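Local structure of uncharacterized protein lp_2219 (Lactobacillus plantarum, 3HFQ) at residues Q16-G21 with L35-Q40; P84-A89 with Y105-A110; D147-N152 with L214-Q219; F253-N258 with F291-T296. The protein is of unknown function but belongs to the seven-bladed beta-propeller lactonase family, which makes hydrolysis of a sugar lactone a possible, unproven activity. The protein carries 1 engineered substitution. All coordinates share one frame; numbering follows the deposited sequence.

Contact 1: residues Q16-G21 with L35-Q40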
loop_
_atom_site.group_PDB
_atom_site.type_symbol
_atom_site.label_atom_id
_atom_site.label_comp_id
_atom_site.label_asym_id
_atom_site.label_seq_id
_atom_site.Cartn_x
_atom_site.Cartn_y
_atom_site.Cartn_z
ATOM N N GLN A 16 -2.089 -6.289 19.282
ATOM C CA GLN A 16 -2.675 -7.625 19.338
ATOM C C GLN A 16 -3.259 -8.046 17.992
ATOM O O GLN A 16 -3.861 -9.117 17.877
ATOM C CB GLN A 16 -3.766 -7.691 20.410
ATOM C CG GLN A 16 -3.244 -7.583 21.827
ATOM C CD GLN A 16 -4.353 -7.670 22.853
ATOM O OE1 GLN A 16 -5.299 -6.883 22.830
ATOM N NE2 GLN A 16 -4.244 -8.631 23.763
ATOM N N GLY A 17 -3.087 -7.205 16.975
ATOM C CA GLY A 17 -3.603 -7.549 15.661
ATOM C C GLY A 17 -4.187 -6.407 14.853
ATOM O O GLY A 17 -3.589 -5.335 14.736
ATOM N N ILE A 18 -5.366 -6.646 14.288
ATOM C CA ILE A 18 -6.051 -5.654 13.469
ATOM C C ILE A 18 -7.011 -4.827 14.317
ATOM O O ILE A 18 -7.855 -5.375 15.032
ATOM C CB ILE A 18 -6.839 -6.346 12.332
ATOM C CG1 ILE A 18 -5.882 -7.195 11.493
ATOM C CG2 ILE A 18 -7.528 -5.307 11.453
ATOM C CD1 ILE A 18 -6.572 -8.112 10.512
ATOM N N TYR A 19 -6.873 -3.507 14.245
ATOM C CA TYR A 19 -7.743 -2.613 14.999
ATOM C C TYR A 19 -8.740 -1.932 14.077
ATOM O O TYR A 19 -8.602 -1.975 12.854
ATOM C CB TYR A 19 -6.921 -1.553 15.752
ATOM C CG TYR A 19 -6.051 -2.133 16.849
ATOM C CD1 TYR A 19 -4.831 -2.735 16.547
ATOM C CD2 TYR A 19 -6.479 -2.139 18.179
ATOM C CE1 TYR A 19 -4.056 -3.334 17.536
ATOM C CE2 TYR A 19 -5.711 -2.740 19.181
ATOM C CZ TYR A 19 -4.501 -3.336 18.849
ATOM O OH TYR A 19 -3.734 -3.938 19.818
ATOM N N GLN A 20 -9.754 -1.314 14.673
ATOM C CA GLN A 20 -10.765 -0.619 13.894
ATOM C C GLN A 20 -11.128 0.691 14.574
ATOM O O GLN A 20 -11.108 0.799 15.801
ATOM C CB GLN A 20 -12.004 -1.505 13.708
ATOM C CG GLN A 20 -12.847 -1.748 14.956
ATOM C CD GLN A 20 -13.921 -2.799 14.726
ATOM O OE1 GLN A 20 -14.501 -2.884 13.641
ATOM N NE2 GLN A 20 -14.199 -3.599 15.751
ATOM N N GLY A 21 -11.435 1.695 13.765
ATOM C CA GLY A 21 -11.785 2.986 14.314
ATOM C C GLY A 21 -12.868 3.668 13.515
ATOM O O GLY A 21 -13.440 3.093 12.586
ATOM N N LEU A 35 -9.699 -3.632 19.120
ATOM C CA LEU A 35 -9.218 -4.753 18.328
ATOM C C LEU A 35 -10.353 -5.447 17.578
ATOM O O LEU A 35 -11.377 -5.794 18.165
ATOM C CB LEU A 35 -8.525 -5.757 19.250
ATOM C CG LEU A 35 -7.857 -6.971 18.608
ATOM C CD1 LEU A 35 -6.593 -6.527 17.886
ATOM C CD2 LEU A 35 -7.521 -7.996 19.689
ATOM N N LEU A 36 -10.168 -5.641 16.277
ATOM C CA LEU A 36 -11.167 -6.312 15.458
ATOM C C LEU A 36 -10.804 -7.790 15.341
ATOM O O LEU A 36 -11.669 -8.660 15.418
ATOM C CB LEU A 36 -11.231 -5.684 14.061
ATOM C CG LEU A 36 -12.143 -6.378 13.041
ATOM C CD1 LEU A 36 -13.594 -6.311 13.501
ATOM C CD2 LEU A 36 -11.990 -5.710 11.687
ATOM N N ALA A 37 -9.519 -8.072 15.161
ATOM C CA ALA A 37 -9.074 -9.455 15.030
ATOM C C ALA A 37 -7.707 -9.701 15.649
ATOM O O ALA A 37 -6.732 -9.019 15.320
ATOM C CB ALA A 37 -9.052 -9.854 13.561
ATOM N N ALA A 38 -7.639 -10.679 16.545
ATOM C CA ALA A 38 -6.380 -11.032 17.181
ATOM C C ALA A 38 -5.621 -11.890 16.175
ATOM O O ALA A 38 -6.087 -12.961 15.786
ATOM C CB ALA A 38 -6.633 -11.815 18.464
ATOM N N THR A 39 -4.463 -11.404 15.744
ATOM C CA THR A 39 -3.640 -12.110 14.770
ATOM C C THR A 39 -2.211 -11.557 14.809
ATOM O O THR A 39 -1.966 -10.508 15.403
ATOM C CB THR A 39 -4.247 -11.966 13.347
ATOM O OG1 THR A 39 -3.454 -12.694 12.402
ATOM C CG2 THR A 39 -4.319 -10.500 12.942
ATOM N N GLN A 40 -1.267 -12.261 14.190
ATOM C CA GLN A 40 0.127 -11.825 14.205
ATOM C C GLN A 40 0.618 -11.145 12.929
ATOM O O GLN A 40 0.401 -11.642 11.828
ATOM C CB GLN A 40 1.044 -13.010 14.523
ATOM C CG GLN A 40 0.935 -13.514 15.956
ATOM C CD GLN A 40 1.355 -12.467 16.970
ATOM O OE1 GLN A 40 2.505 -12.023 16.982
ATOM N NE2 GLN A 40 0.421 -12.064 17.825
#

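Contact 2: residues P84-A89 with Y105-A110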
loop_
_atom_site.group_PDB
_atom_site.type_symbol
_atom_site.label_atom_id
_atom_site.label_comp_id
_atom_site.label_asym_id
_atom_site.label_seq_id
_atom_site.Cartn_x
_atom_site.Cartn_y
_atom_site.Cartn_z
ATOM N N PRO A 84 6.229 -22.225 4.934
ATOM C CA PRO A 84 7.455 -21.938 5.680
ATOM C C PRO A 84 8.140 -20.686 5.141
ATOM O O PRO A 84 8.273 -20.505 3.928
ATOM C CB PRO A 84 8.290 -23.215 5.497
ATOM C CG PRO A 84 7.632 -23.937 4.330
ATOM C CD PRO A 84 6.182 -23.635 4.513
ATOM N N GLY A 85 8.548 -19.812 6.053
ATOM C CA GLY A 85 9.198 -18.582 5.650
ATOM C C GLY A 85 8.526 -17.350 6.230
ATOM O O GLY A 85 7.620 -17.442 7.067
ATOM N N THR A 86 8.968 -16.188 5.767
ATOM C CA THR A 86 8.445 -14.911 6.234
ATOM C C THR A 86 7.060 -14.588 5.691
ATOM O O THR A 86 6.652 -15.105 4.651
ATOM C CB THR A 86 9.373 -13.762 5.819
ATOM O OG1 THR A 86 9.418 -13.688 4.388
ATOM C CG2 THR A 86 10.777 -13.990 6.353
ATOM N N PRO A 87 6.314 -13.729 6.403
ATOM C CA PRO A 87 4.970 -13.334 5.969
ATOM C C PRO A 87 5.150 -12.347 4.815
ATOM O O PRO A 87 6.220 -11.759 4.664
ATOM C CB PRO A 87 4.386 -12.643 7.205
ATOM C CG PRO A 87 5.209 -13.179 8.349
ATOM C CD PRO A 87 6.590 -13.227 7.758
ATOM N N PRO A 88 4.114 -12.159 3.986
ATOM C CA PRO A 88 4.205 -11.224 2.858
ATOM C C PRO A 88 4.186 -9.759 3.308
ATOM O O PRO A 88 4.147 -9.476 4.507
ATOM C CB PRO A 88 2.997 -11.601 2.002
ATOM C CG PRO A 88 2.000 -12.080 3.022
ATOM C CD PRO A 88 2.852 -12.920 3.945
ATOM N N ALA A 89 4.205 -8.834 2.348
ATOM C CA ALA A 89 4.223 -7.406 2.663
ATOM C C ALA A 89 3.089 -6.599 2.030
ATOM O O ALA A 89 2.875 -5.439 2.384
ATOM C CB ALA A 89 5.565 -6.807 2.248
ATOM N N TYR A 105 8.405 -9.734 0.452
ATOM C CA TYR A 105 9.670 -9.013 0.442
ATOM C C TYR A 105 10.904 -9.899 0.547
ATOM O O TYR A 105 11.743 -9.919 -0.351
ATOM C CB TYR A 105 9.663 -7.998 1.583
ATOM C CG TYR A 105 10.833 -7.038 1.588
ATOM C CD1 TYR A 105 12.059 -7.395 2.152
ATOM C CD2 TYR A 105 10.698 -5.759 1.059
ATOM C CE1 TYR A 105 13.127 -6.494 2.182
ATOM C CE2 TYR A 105 11.754 -4.853 1.082
ATOM C CZ TYR A 105 12.960 -5.222 1.649
ATOM O OH TYR A 105 13.992 -4.309 1.676
ATOM N N HIS A 106 11.004 -10.635 1.645
ATOM C CA HIS A 106 12.154 -11.494 1.891
ATOM C C HIS A 106 12.329 -12.649 0.901
ATOM O O HIS A 106 13.455 -12.969 0.520
ATOM C CB HIS A 106 12.072 -12.017 3.324
ATOM C CG HIS A 106 11.895 -10.934 4.346
ATOM N ND1 HIS A 106 12.910 -10.066 4.694
ATOM C CD2 HIS A 106 10.812 -10.554 5.061
ATOM C CE1 HIS A 106 12.456 -9.198 5.581
ATOM N NE2 HIS A 106 11.185 -9.471 5.821
ATOM N N LYS A 107 11.229 -13.266 0.474
ATOM C CA LYS A 107 11.303 -14.386 -0.466
ATOM C C LYS A 107 11.461 -13.969 -1.927
ATOM O O LYS A 107 11.931 -14.756 -2.751
ATOM C CB LYS A 107 10.057 -15.267 -0.353
ATOM C CG LYS A 107 9.911 -16.021 0.954
ATOM C CD LYS A 107 8.647 -16.876 0.907
ATOM C CE LYS A 107 8.672 -17.985 1.937
ATOM N NZ LYS A 107 7.497 -18.889 1.773
ATOM N N GLY A 108 11.052 -12.742 -2.244
ATOM C CA GLY A 108 11.152 -12.252 -3.612
ATOM C C GLY A 108 10.106 -12.902 -4.497
ATOM O O GLY A 108 10.354 -13.209 -5.665
ATOM N N THR A 109 8.915 -13.094 -3.940
ATOM C CA THR A 109 7.838 -13.747 -4.666
ATOM C C THR A 109 6.540 -12.966 -4.781
ATOM O O THR A 109 6.267 -12.044 -4.010
ATOM C CB THR A 109 7.477 -15.089 -4.003
ATOM O OG1 THR A 109 7.095 -14.852 -2.641
ATOM C CG2 THR A 109 8.659 -16.038 -4.027
ATOM N N ALA A 110 5.747 -13.368 -5.769
ATOM C CA ALA A 110 4.425 -12.814 -6.015
ATOM C C ALA A 110 3.583 -14.081 -5.974
ATOM O O ALA A 110 3.898 -15.066 -6.645
ATOM C CB ALA A 110 4.352 -12.174 -7.396
HETATM O O HOH W 1 6.184 -17.708 3.889
HETATM O O HOH W 2 7.556 -9.793 3.284
#

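Contact 3: residues D147-N152 with L214-Q219. Engineered in segment 214-219: T218 (natural residue Ala).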
loop_
_atom_site.group_PDB
_atom_site.type_symbol
_atom_site.label_atom_id
_atom_site.label_comp_id
_atom_site.label_asym_id
_atom_site.label_seq_id
_atom_site.Cartn_x
_atom_site.Cartn_y
_atom_site.Cartn_z
ATOM N N ASP A 147 -0.612 -5.492 -7.682
ATOM C CA ASP A 147 -1.973 -5.012 -7.868
ATOM C C ASP A 147 -2.311 -4.812 -9.343
ATOM O O ASP A 147 -1.422 -4.754 -10.192
ATOM C CB ASP A 147 -2.193 -3.714 -7.081
ATOM C CG ASP A 147 -3.543 -3.687 -6.379
ATOM O OD1 ASP A 147 -4.524 -4.202 -6.958
ATOM O OD2 ASP A 147 -3.629 -3.149 -5.253
ATOM N N LEU A 148 -3.605 -4.699 -9.630
ATOM C CA LEU A 148 -4.113 -4.568 -10.995
ATOM C C LEU A 148 -3.860 -3.268 -11.756
ATOM O O LEU A 148 -3.856 -2.181 -11.184
ATOM C CB LEU A 148 -5.621 -4.845 -10.994
ATOM C CG LEU A 148 -6.049 -6.238 -10.523
ATOM C CD1 LEU A 148 -7.552 -6.267 -10.308
ATOM C CD2 LEU A 148 -5.626 -7.283 -11.550
ATOM N N THR A 149 -3.661 -3.404 -13.064
ATOM C CA THR A 149 -3.446 -2.261 -13.944
ATOM C C THR A 149 -4.825 -1.902 -14.494
ATOM O O THR A 149 -5.781 -2.650 -14.311
ATOM C CB THR A 149 -2.529 -2.615 -15.142
ATOM O OG1 THR A 149 -3.149 -3.637 -15.929
ATOM C CG2 THR A 149 -1.170 -3.100 -14.659
ATOM N N PRO A 150 -4.942 -0.762 -15.191
ATOM C CA PRO A 150 -6.230 -0.343 -15.753
ATOM C C PRO A 150 -6.894 -1.400 -16.638
ATOM O O PRO A 150 -8.119 -1.504 -16.666
ATOM C CB PRO A 150 -5.869 0.924 -16.530
ATOM C CG PRO A 150 -4.748 1.496 -15.710
ATOM C CD PRO A 150 -3.910 0.264 -15.433
ATOM N N ASP A 151 -6.086 -2.181 -17.353
ATOM C CA ASP A 151 -6.618 -3.215 -18.236
ATOM C C ASP A 151 -6.555 -4.606 -17.608
ATOM O O ASP A 151 -6.556 -5.624 -18.297
ATOM C CB ASP A 151 -5.898 -3.183 -19.593
ATOM C CG ASP A 151 -4.406 -3.406 -19.477
ATOM O OD1 ASP A 151 -3.829 -3.116 -18.407
ATOM O OD2 ASP A 151 -3.804 -3.853 -20.475
ATOM N N ASN A 152 -6.500 -4.617 -16.281
ATOM C CA ASN A 152 -6.489 -5.832 -15.481
ATOM C C ASN A 152 -5.321 -6.803 -15.590
ATOM O O ASN A 152 -5.486 -8.009 -15.410
ATOM C CB ASN A 152 -7.816 -6.563 -15.675
ATOM C CG ASN A 152 -8.984 -5.769 -15.121
ATOM O OD1 ASN A 152 -9.085 -5.563 -13.911
ATOM N ND2 ASN A 152 -9.857 -5.300 -16.002
ATOM N N LEU A 214 5.073 7.721 -14.926
ATOM C CA LEU A 214 5.158 6.763 -16.023
ATOM C C LEU A 214 3.927 6.827 -16.912
ATOM O O LEU A 214 2.823 7.095 -16.434
ATOM C CB LEU A 214 5.258 5.335 -15.478
ATOM C CG LEU A 214 6.231 5.042 -14.333
ATOM C CD1 LEU A 214 5.969 3.639 -13.807
ATOM C CD2 LEU A 214 7.672 5.190 -14.817
ATOM N N LYS A 215 4.125 6.586 -18.204
ATOM C CA LYS A 215 3.019 6.546 -19.149
ATOM C C LYS A 215 2.757 5.056 -19.354
ATOM O O LYS A 215 3.691 4.288 -19.589
ATOM C CB LYS A 215 3.416 7.185 -20.486
ATOM C CG LYS A 215 2.327 7.126 -21.555
ATOM C CD LYS A 215 1.187 8.095 -21.261
ATOM C CE LYS A 215 0.023 7.912 -22.233
ATOM N NZ LYS A 215 -0.655 6.597 -22.038
ATOM N N TYR A 216 1.500 4.641 -19.251
ATOM C CA TYR A 216 1.152 3.234 -19.436
ATOM C C TYR A 216 0.335 3.066 -20.712
ATOM O O TYR A 216 -0.568 3.853 -20.984
ATOM C CB TYR A 216 0.337 2.729 -18.242
ATOM C CG TYR A 216 -0.065 1.272 -18.339
ATOM C CD1 TYR A 216 0.884 0.256 -18.225
ATOM C CD2 TYR A 216 -1.399 0.909 -18.534
ATOM C CE1 TYR A 216 0.516 -1.086 -18.299
ATOM C CE2 TYR A 216 -1.779 -0.429 -18.613
ATOM C CZ TYR A 216 -0.816 -1.422 -18.492
ATOM O OH TYR A 216 -1.188 -2.747 -18.551
ATOM N N ASP A 217 0.655 2.037 -21.491
ATOM C CA ASP A 217 -0.067 1.760 -22.729
ATOM C C ASP A 217 -0.760 0.402 -22.615
ATOM O O ASP A 217 -0.104 -0.631 -22.507
ATOM C CB ASP A 217 0.901 1.752 -23.917
ATOM C CG ASP A 217 0.189 1.623 -25.254
ATOM O OD1 ASP A 217 -1.053 1.493 -25.267
ATOM O OD2 ASP A 217 0.877 1.655 -26.293
ATOM N N THR A 218 -2.089 0.403 -22.639
ATOM C CA THR A 218 -2.825 -0.850 -22.525
ATOM C C THR A 218 -2.559 -1.792 -23.695
ATOM O O THR A 218 -2.653 -3.008 -23.548
ATOM C CB THR A 218 -4.337 -0.599 -22.416
ATOM O OG1 THR A 218 -4.789 0.123 -23.569
ATOM C CG2 THR A 218 -4.645 0.204 -21.164
ATOM N N GLN A 219 -2.213 -1.236 -24.851
ATOM C CA GLN A 219 -1.942 -2.066 -26.024
ATOM C C GLN A 219 -0.678 -2.909 -25.866
ATOM O O GLN A 219 -0.625 -4.047 -26.337
ATOM C CB GLN A 219 -1.834 -1.202 -27.286
ATOM C CG GLN A 219 -3.120 -0.460 -27.637
ATOM C CD GLN A 219 -3.138 0.052 -29.067
ATOM O OE1 GLN A 219 -2.210 0.733 -29.509
ATOM N NE2 GLN A 219 -4.200 -0.272 -29.799
#

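Contact 4: residues F253-N258 with F291-T296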
loop_
_atom_site.group_PDB
_atom_site.type_symbol
_atom_site.label_atom_id
_atom_site.label_comp_id
_atom_site.label_asym_id
_atom_site.label_seq_id
_atom_site.Cartn_x
_atom_site.Cartn_y
_atom_site.Cartn_z
ATOM N N PHE A 253 -4.376 15.395 -7.482
ATOM C CA PHE A 253 -3.370 15.472 -6.435
ATOM C C PHE A 253 -2.766 14.135 -6.033
ATOM O O PHE A 253 -3.481 13.153 -5.827
ATOM C CB PHE A 253 -3.972 16.176 -5.220
ATOM C CG PHE A 253 -4.379 17.595 -5.501
ATOM C CD1 PHE A 253 -3.424 18.601 -5.581
ATOM C CD2 PHE A 253 -5.711 17.914 -5.746
ATOM C CE1 PHE A 253 -3.787 19.907 -5.907
ATOM C CE2 PHE A 253 -6.087 19.219 -6.074
ATOM C CZ PHE A 253 -5.123 20.215 -6.154
ATOM N N LEU A 254 -1.440 14.117 -5.927
ATOM C CA LEU A 254 -0.692 12.921 -5.553
ATOM C C LEU A 254 -0.108 13.108 -4.155
ATOM O O LEU A 254 0.378 14.189 -3.813
ATOM C CB LEU A 254 0.442 12.675 -6.554
ATOM C CG LEU A 254 1.242 11.371 -6.443
ATOM C CD1 LEU A 254 0.370 10.192 -6.883
ATOM C CD2 LEU A 254 2.472 11.455 -7.331
ATOM N N TYR A 255 -0.155 12.054 -3.347
ATOM C CA TYR A 255 0.368 12.113 -1.990
ATOM C C TYR A 255 1.351 10.972 -1.737
ATOM O O TYR A 255 1.161 9.865 -2.239
ATOM C CB TYR A 255 -0.786 12.034 -0.973
ATOM C CG TYR A 255 -1.847 13.107 -1.149
ATOM C CD1 TYR A 255 -2.767 13.043 -2.198
ATOM C CD2 TYR A 255 -1.895 14.211 -0.299
ATOM C CE1 TYR A 255 -3.701 14.062 -2.400
ATOM C CE2 TYR A 255 -2.824 15.234 -0.492
ATOM C CZ TYR A 255 -3.722 15.155 -1.546
ATOM O OH TYR A 255 -4.610 16.187 -1.778
ATOM N N VAL A 256 2.407 11.244 -0.974
ATOM C CA VAL A 256 3.380 10.208 -0.640
ATOM C C VAL A 256 3.866 10.416 0.794
ATOM O O VAL A 256 3.987 11.552 1.252
ATOM C CB VAL A 256 4.592 10.223 -1.618
ATOM C CG1 VAL A 256 5.376 11.516 -1.481
ATOM C CG2 VAL A 256 5.489 9.022 -1.355
ATOM N N SER A 257 4.110 9.323 1.516
ATOM C CA SER A 257 4.587 9.439 2.888
ATOM C C SER A 257 6.095 9.209 2.958
ATOM O O SER A 257 6.653 8.400 2.210
ATOM C CB SER A 257 3.852 8.450 3.805
ATOM O OG SER A 257 4.078 7.106 3.417
ATOM N N ASN A 258 6.746 9.937 3.861
ATOM C CA ASN A 258 8.188 9.852 4.045
ATOM C C ASN A 258 8.548 9.364 5.446
ATOM O O ASN A 258 8.168 9.987 6.438
ATOM C CB ASN A 258 8.828 11.230 3.824
ATOM C CG ASN A 258 8.722 11.706 2.385
ATOM O OD1 ASN A 258 8.056 12.701 2.089
ATOM N ND2 ASN A 258 9.378 10.996 1.483
ATOM N N PHE A 291 -1.072 5.591 4.795
ATOM C CA PHE A 291 -2.077 6.625 4.992
ATOM C C PHE A 291 -3.032 6.501 3.816
ATOM O O PHE A 291 -2.750 5.778 2.866
ATOM C CB PHE A 291 -1.436 8.020 4.957
ATOM C CG PHE A 291 -0.977 8.448 3.582
ATOM C CD1 PHE A 291 0.256 8.032 3.078
ATOM C CD2 PHE A 291 -1.802 9.227 2.770
ATOM C CE1 PHE A 291 0.656 8.379 1.790
ATOM C CE2 PHE A 291 -1.410 9.580 1.475
ATOM C CZ PHE A 291 -0.175 9.153 0.985
ATOM N N ASP A 292 -4.161 7.197 3.881
ATOM C CA ASP A 292 -5.103 7.193 2.771
ATOM C C ASP A 292 -6.147 8.278 2.962
ATOM O O ASP A 292 -6.366 8.753 4.077
ATOM C CB ASP A 292 -5.797 5.833 2.628
ATOM C CG ASP A 292 -6.450 5.652 1.260
ATOM O OD1 ASP A 292 -6.191 6.481 0.355
ATOM O OD2 ASP A 292 -7.212 4.676 1.081
ATOM N N LEU A 293 -6.764 8.686 1.860
ATOM C CA LEU A 293 -7.819 9.684 1.906
ATOM C C LEU A 293 -9.058 8.895 2.298
ATOM O O LEU A 293 -9.139 7.700 2.015
ATOM C CB LEU A 293 -8.040 10.313 0.524
ATOM C CG LEU A 293 -7.041 11.347 -0.006
ATOM C CD1 LEU A 293 -5.665 10.724 -0.186
ATOM C CD2 LEU A 293 -7.559 11.886 -1.335
ATOM N N ASP A 294 -10.012 9.543 2.954
ATOM C CA ASP A 294 -11.234 8.848 3.341
ATOM C C ASP A 294 -12.120 8.803 2.095
ATOM O O ASP A 294 -11.806 9.435 1.088
ATOM C CB ASP A 294 -11.935 9.596 4.477
ATOM C CG ASP A 294 -12.661 10.834 3.996
ATOM O OD1 ASP A 294 -12.016 11.699 3.368
ATOM O OD2 ASP A 294 -13.877 10.936 4.251
ATOM N N PRO A 295 -13.233 8.052 2.141
ATOM C CA PRO A 295 -14.128 7.961 0.981
ATOM C C PRO A 295 -14.639 9.295 0.431
ATOM O O PRO A 295 -14.807 9.443 -0.781
ATOM C CB PRO A 295 -15.252 7.065 1.490
ATOM C CG PRO A 295 -14.515 6.133 2.415
ATOM C CD PRO A 295 -13.649 7.104 3.190
ATOM N N THR A 296 -14.891 10.261 1.309
ATOM C CA THR A 296 -15.380 11.564 0.856
ATOM C C THR A 296 -14.228 12.384 0.283
ATOM O O THR A 296 -14.439 13.339 -0.465
ATOM C CB THR A 296 -16.013 12.379 2.008
ATOM O OG1 THR A 296 -14.993 12.793 2.928
ATOM C CG2 THR A 296 -17.049 11.546 2.745
#

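Contact 1: residues Q16-G21 with L35-Q40
L35 reaches across to Y19 and Q16 and fills the angle between them. L35 CB passes beside the tyrosine ring, 4.1 Å from Y19 CE2. With CG anti to the backbone N (chi1 -176°), the torsion brings the two methyls to Y19 and Q16. L35 CD1 sits over one face of the Y19 ring, 4.0 Å from the centroid, in a CH-pi contact; L35 CD1 also lies 3.3 Å from I18 O. The other methyl, L35 CD2, meets the start of the Q16 chain, 3.8 Å from Q16 CB. A branched aliphatic chain suits this place, since one methyl can cover the ring while the other lies along the Q16 chain. On the other side of the strands, I18 CG1 packs on T39 CG2. G17 has backbone angles that no other residue takes easily, and a CB there would run into A37 O. Two amides share I18 O: L36 N at 2.6 Å and A37 N at 3.2 Å, while I18 N donates to A37 O. Two residues facing one make a classic beta bulge, here in the hairpin of strands 17-24 and 29-38 at the outer edge of a propeller blade.

Contact 2: residues P84-A89 with Y105-A110
T86 and H106 meet with their side chains crossing at about a right angle. T86 OG1 comes in at the edge of the imidazole, near its plane, and lies 3.3 Å from H106 CB; T86 CB is 3.6 Å from H106 CD2. Threonine is short enough for this close approach, and its hydroxyl and methyl both touch the imidazole, T86 CG2 at 3.7 Å from H106 CD2. One face of the imidazole is taken by Y105 CD1 from its own segment. K107 leaves the same turn as an extended chain and runs alongside the opposite segment, its CE 3.8 Å from G85 CA, where a side chain on G85 would collide with it. The pairing belongs to the junction of two propeller blades: residues 84-89 lead from strand 74-84 into strand 90-94 of the next blade, and residues 105-108 form the turn after strand 99-104, closed by a G1 beta bulge at G108 and T109. K107 NZ donates to P84 O at 2.8 Å, 32° out of the carbonyl plane, and also to water 1, which is hydrogen-bonded to T86 O. A methionine here would probably leave P84 O without its charged donor and water 1 without the ammonium that helps hold it. Farther along, A89 CB touches Y105 CB at 4.3 Å, and water 2 accepts from Y105 N at 3.0 Å while donating to P87 O.

Contact 3: residues D147-N152 with L214-Q219
Y216 points its hydroxyl into the type I beta turn T149-N152, which joins the first two strands of one propeller blade, while Y216 itself stands on the third strand of the next. The close-fitting part is gathered on D151 OD1. This oxygen accepts from Y216 OH at 2.7 Å, on the syn side and 17° out of the carboxylate plane, and from T149 OG1 at 2.6 Å from nearly straight ahead of the C-O bond. Swung opposite its own backbone N (chi1 -180°), the tyrosine ring is aimed at the turn; the length of the residue gives the reach between blades, and the ring plane stands 69° from the carboxylate. T149 is buried, and its CB lies 3.9 Å from Y216 CZ. The ring is packed further by F194, edge-to-face. Two hydroxyl donors on OD1, together with a salt bridge from R153 to OD2, would tend to keep the aspartate ionised.

Toward solvent the fit relaxes. P150, exposed, suits the second position of the turn, where its fixed phi fits, and offers CD to Y216 CE2 at 3.9 Å. The engineered T218 slides past D151 in the opposite direction, with CG2 3.9 Å from D151 CB. D151 OD2 and T218 O, both acceptors, lie 3.4 Å apart; R153 NE makes a salt bridge with the first, R153 NH2 a hydrogen bond to the second.

Contact 4: residues F253-N258 with F291-T296
Strands 253-258 and 291-293 run almost antiparallel, at 160°, but their axes come no closer than 8.4 Å, too wide for backbone pairing. F291 does most of the bridging, because a flat apolar ring can span that distance and lie against Y255 CB and S257. Its CG takes the place between the backbone N and the carbonyl carbon (chi1 71°), which swings the ring over to them. F291 CE2 presses on Y255 CB at 3.5 Å. F291 CE1 comes to 3.6 Å from S257 N, and F291 CD1 to 3.7 Å from S257 CB. Y255 O lies at the ring's edge, in its plane. This is buried packing between successive blades of the propeller: the second strand of one sheet meets the first strand of the next. With an alanine at F291 the ring is gone, and a gap is likely to open between the two sheets, leaving Y255 CB and S257 without their cover. Serine suits its position by being small enough to admit the ring; its OG bonds P288 O and A244 N. L293 sets CD1 over one face of the Y255 ring, 4.2 Å from Y255 CD1. Y255 OH bonds G320 O and R315 NE.

Overall arrangement
The four contacts follow one another along the chain, each closing before the next opens, and so go round the propeller. Contact 1 lies within a single blade, the one whose sheet pairs the N-terminal strand 2-9 with the C-terminal strand 334-339 and thereby closes the ring. The other three join successive blades: contact 2 through a linking loop, contact 3 through a turn, contact 4 through facing strands. Contacts 1 and 3 lie on opposite sides of the chain's centre, about 34 Å between centres, as do contacts 2 and 4 at about 26 Å between centres. None touches another; even contacts 1 and 2 are about 6 Å apart at their nearest atoms.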